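Local coordinates for RNA-binding protein 12 (Homo sapiens, PDB 2EK1) that probably binds RNA through an RNA recognition motif, at residues Y37-I42 with A70-I75. Residues are numbered along the deposited sequence; the frame is centred on the assembly and turned at random.
Sequences YGYQVI and ATAAVI
In this RNA recognition motif, whose two helices pack on one side of an antiparallel sheet, the loop that follows helix 29-35 meets helix 67-77 through Tyr39, whose ring packs against Ala72 and Ala73. The ring meets the helix obliquely, through CD1 and CE1. Tyr39 CD1 lies 3.7 Å from Ala73 CA, and the methyl carbon Ala73 CB is 4.0 Å from the same CD1. One atom further along the ring, Tyr39 CE1 sits 3.9 Å from Ala72 O, while Ala72 CB borders the ring more loosely, 4.4 Å from CE1. Two successive alanines suit this surface because their single methyls let a flat ring come close to the helix main chain. Ala73 CB also touches Phe36 and Phe64, which ties the contact to the hydrophobic core between helices and sheet. With CG anti to the backbone carbonyl carbon (chi1 -76°), the ring swings over to the helix, its long axis pointing toward the helix C-terminus, where Tyr39 OH hydrogen-bonds OD1 of Asp76 and the side chain touches Leu77. In the loop, Gln40 NE2 donates to Gly38 O over 3.0 Å, spanning Tyr39, with the donor above the carbonyl plane and off its lone pairs; at phi 95° a CB on Gly38 would press against the carbonyl O of Tyr37, so glycine suits the position. A leucine in place of Tyr39 would probably leave Asp76 without its hydroxyl partner and the alanine surface less fully covered. The contact thus joins dispersion forces along the ring to a polar tether at its hydroxyl, with no hydrogen bond between the two segments.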
ATOM      1  N   TYR A  37     -12.381  11.508  -7.307  1.00 25.25           N
ATOM      2  CA  TYR A  37     -13.462  12.432  -6.872  1.00 29.67           C
ATOM      3  C   TYR A  37     -14.759  11.987  -7.514  1.00 29.82           C
ATOM      4  O   TYR A  37     -14.841  11.724  -8.720  1.00 28.19           O
ATOM      5  CB  TYR A  37     -13.131  13.910  -7.239  1.00 33.46           C
ATOM      6  CG  TYR A  37     -14.200  14.950  -6.782  1.00 36.53           C
ATOM      7  CD1 TYR A  37     -15.232  15.348  -7.649  1.00 37.65           C
ATOM      8  CD2 TYR A  37     -14.192  15.483  -5.471  1.00 37.98           C
ATOM      9  CE1 TYR A  37     -16.267  16.259  -7.223  1.00 36.17           C
ATOM     10  CE2 TYR A  37     -15.208  16.391  -5.037  1.00 38.84           C
ATOM     11  CZ  TYR A  37     -16.256  16.757  -5.943  1.00 38.81           C
ATOM     12  OH  TYR A  37     -17.324  17.553  -5.535  1.00 39.52           O
ATOM     13  N   GLY A  38     -15.765  11.818  -6.695  1.00 29.92           N
ATOM     14  CA  GLY A  38     -17.016  11.418  -7.262  1.00 29.99           C
ATOM     15  C   GLY A  38     -17.101   9.923  -7.151  1.00 31.47           C
ATOM     16  O   GLY A  38     -18.144   9.324  -7.527  1.00 30.37           O
ATOM     17  N   TYR A  39     -16.049   9.263  -6.669  1.00 29.97           N
ATOM     18  CA  TYR A  39     -16.207   7.811  -6.560  1.00 28.12           C
ATOM     19  C   TYR A  39     -16.188   7.153  -5.182  1.00 27.79           C
ATOM     20  O   TYR A  39     -16.162   5.947  -5.094  1.00 27.28           O
ATOM     21  CB  TYR A  39     -15.238   7.045  -7.540  1.00 31.08           C
ATOM     22  CG  TYR A  39     -15.637   7.053  -9.007  1.00 29.97           C
ATOM     23  CD1 TYR A  39     -16.241   5.942  -9.609  1.00 33.34           C
ATOM     24  CD2 TYR A  39     -15.523   8.211  -9.731  1.00 31.89           C
ATOM     25  CE1 TYR A  39     -16.752   5.999 -10.926  1.00 32.96           C
ATOM     26  CE2 TYR A  39     -16.038   8.318 -11.025  1.00 33.94           C
ATOM     27  CZ  TYR A  39     -16.675   7.212 -11.630  1.00 34.76           C
ATOM     28  OH  TYR A  39     -17.304   7.439 -12.867  1.00 34.33           O
ATOM     29  N   GLN A  40     -16.186   7.892  -4.083  1.00 27.98           N
ATOM     30  CA  GLN A  40     -16.252   7.198  -2.763  1.00 29.02           C
ATOM     31  C   GLN A  40     -15.096   6.264  -2.303  1.00 27.68           C
ATOM     32  O   GLN A  40     -15.225   5.239  -1.595  1.00 28.01           O
ATOM     33  CB  GLN A  40     -17.587   6.487  -2.660  1.00 31.29           C
ATOM     34  CG  GLN A  40     -18.816   7.424  -2.726  1.00 34.30           C
ATOM     35  CD  GLN A  40     -18.888   8.326  -3.985  1.00 36.29           C
ATOM     36  OE1 GLN A  40     -18.913   9.559  -3.875  1.00 35.31           O
ATOM     37  NE2 GLN A  40     -18.916   7.715  -5.165  1.00 36.27           N
ATOM     38  N   VAL A  41     -13.919   6.667  -2.712  1.00 26.71           N
ATOM     39  CA  VAL A  41     -12.730   6.001  -2.306  1.00 24.50           C
ATOM     40  C   VAL A  41     -12.669   6.342  -0.819  1.00 23.56           C
ATOM     41  O   VAL A  41     -12.994   7.444  -0.426  1.00 23.17           O
ATOM     42  CB  VAL A  41     -11.590   6.665  -3.107  1.00 23.49           C
ATOM     43  CG1 VAL A  41     -11.340   8.056  -2.588  1.00 24.20           C
ATOM     44  CG2 VAL A  41     -10.365   5.883  -3.064  1.00 25.75           C
ATOM     45  N   ILE A  42     -12.238   5.423   0.023  1.00 24.01           N
ATOM     46  CA  ILE A  42     -12.088   5.666   1.424  1.00 22.81           C
ATOM     47  C   ILE A  42     -10.860   6.559   1.571  1.00 25.55           C
ATOM     48  O   ILE A  42      -9.726   6.124   1.233  1.00 24.49           O
ATOM     49  CB  ILE A  42     -11.820   4.372   2.157  1.00 21.50           C
ATOM     50  CG1 ILE A  42     -13.036   3.447   1.943  1.00 21.01           C
ATOM     51  CG2 ILE A  42     -11.514   4.697   3.557  1.00 21.09           C
ATOM     52  CD1 ILE A  42     -12.908   2.034   2.454  1.00 22.10           C
ATOM     53  N   ALA A  70     -15.684  -0.277  -6.151  1.00 17.71           N
ATOM     54  CA  ALA A  70     -14.301  -0.527  -6.661  1.00 18.16           C
ATOM     55  C   ALA A  70     -14.375  -0.864  -8.170  1.00 19.02           C
ATOM     56  O   ALA A  70     -13.638  -0.371  -8.984  1.00 17.38           O
ATOM     57  CB  ALA A  70     -13.727  -1.709  -5.954  1.00 17.82           C
ATOM     58  N   THR A  71     -15.304  -1.740  -8.519  1.00 20.59           N
ATOM     59  CA  THR A  71     -15.521  -2.102  -9.911  1.00 23.03           C
ATOM     60  C   THR A  71     -15.859  -0.950 -10.812  1.00 23.37           C
ATOM     61  O   THR A  71     -15.263  -0.843 -11.878  1.00 21.66           O
ATOM     62  CB  THR A  71     -16.606  -3.208  -9.994  1.00 26.39           C
ATOM     63  OG1 THR A  71     -16.045  -4.398  -9.423  1.00 26.09           O
ATOM     64  CG2 THR A  71     -16.965  -3.497 -11.400  1.00 28.29           C
ATOM     65  N   ALA A  72     -16.793  -0.076 -10.387  1.00 21.53           N
ATOM     66  CA  ALA A  72     -17.147   1.070 -11.152  1.00 21.12           C
ATOM     67  C   ALA A  72     -15.976   2.002 -11.319  1.00 21.00           C
ATOM     68  O   ALA A  72     -15.776   2.552 -12.419  1.00 18.12           O
ATOM     69  CB  ALA A  72     -18.286   1.858 -10.519  1.00 21.43           C
ATOM     70  N   ALA A  73     -15.209   2.269 -10.229  1.00 20.14           N
ATOM     71  CA  ALA A  73     -14.031   3.143 -10.450  1.00 17.47           C
ATOM     72  C   ALA A  73     -13.098   2.567 -11.486  1.00 16.94           C
ATOM     73  O   ALA A  73     -12.611   3.287 -12.368  1.00 17.62           O
ATOM     74  CB  ALA A  73     -13.227   3.397  -9.132  1.00 15.01           C
ATOM     75  N   VAL A  74     -12.816   1.278 -11.376  1.00 17.11           N
ATOM     76  CA  VAL A  74     -11.909   0.666 -12.296  1.00 17.53           C
ATOM     77  C   VAL A  74     -12.388   0.786 -13.732  1.00 20.33           C
ATOM     78  O   VAL A  74     -11.594   1.087 -14.643  1.00 17.93           O
ATOM     79  CB  VAL A  74     -11.648  -0.761 -11.841  1.00 19.81           C
ATOM     80  CG1 VAL A  74     -10.902  -1.579 -12.878  1.00 18.82           C
ATOM     81  CG2 VAL A  74     -10.862  -0.647 -10.501  1.00 18.73           C
ATOM     82  N   ILE A  75     -13.691   0.601 -13.952  1.00 18.49           N
ATOM     83  CA  ILE A  75     -14.182   0.762 -15.296  1.00 21.16           C
ATOM     84  C   ILE A  75     -14.123   2.160 -15.842  1.00 19.82           C
ATOM     85  O   ILE A  75     -13.557   2.397 -16.898  1.00 19.05           O
ATOM     86  CB  ILE A  75     -15.654   0.255 -15.432  1.00 22.20           C
ATOM     87  CG1 ILE A  75     -15.645  -1.269 -15.203  1.00 22.17           C
ATOM     88  CG2 ILE A  75     -16.183   0.667 -16.832  1.00 21.68           C
ATOM     89  CD1 ILE A  75     -17.060  -1.912 -15.111  1.00 23.70           C
TER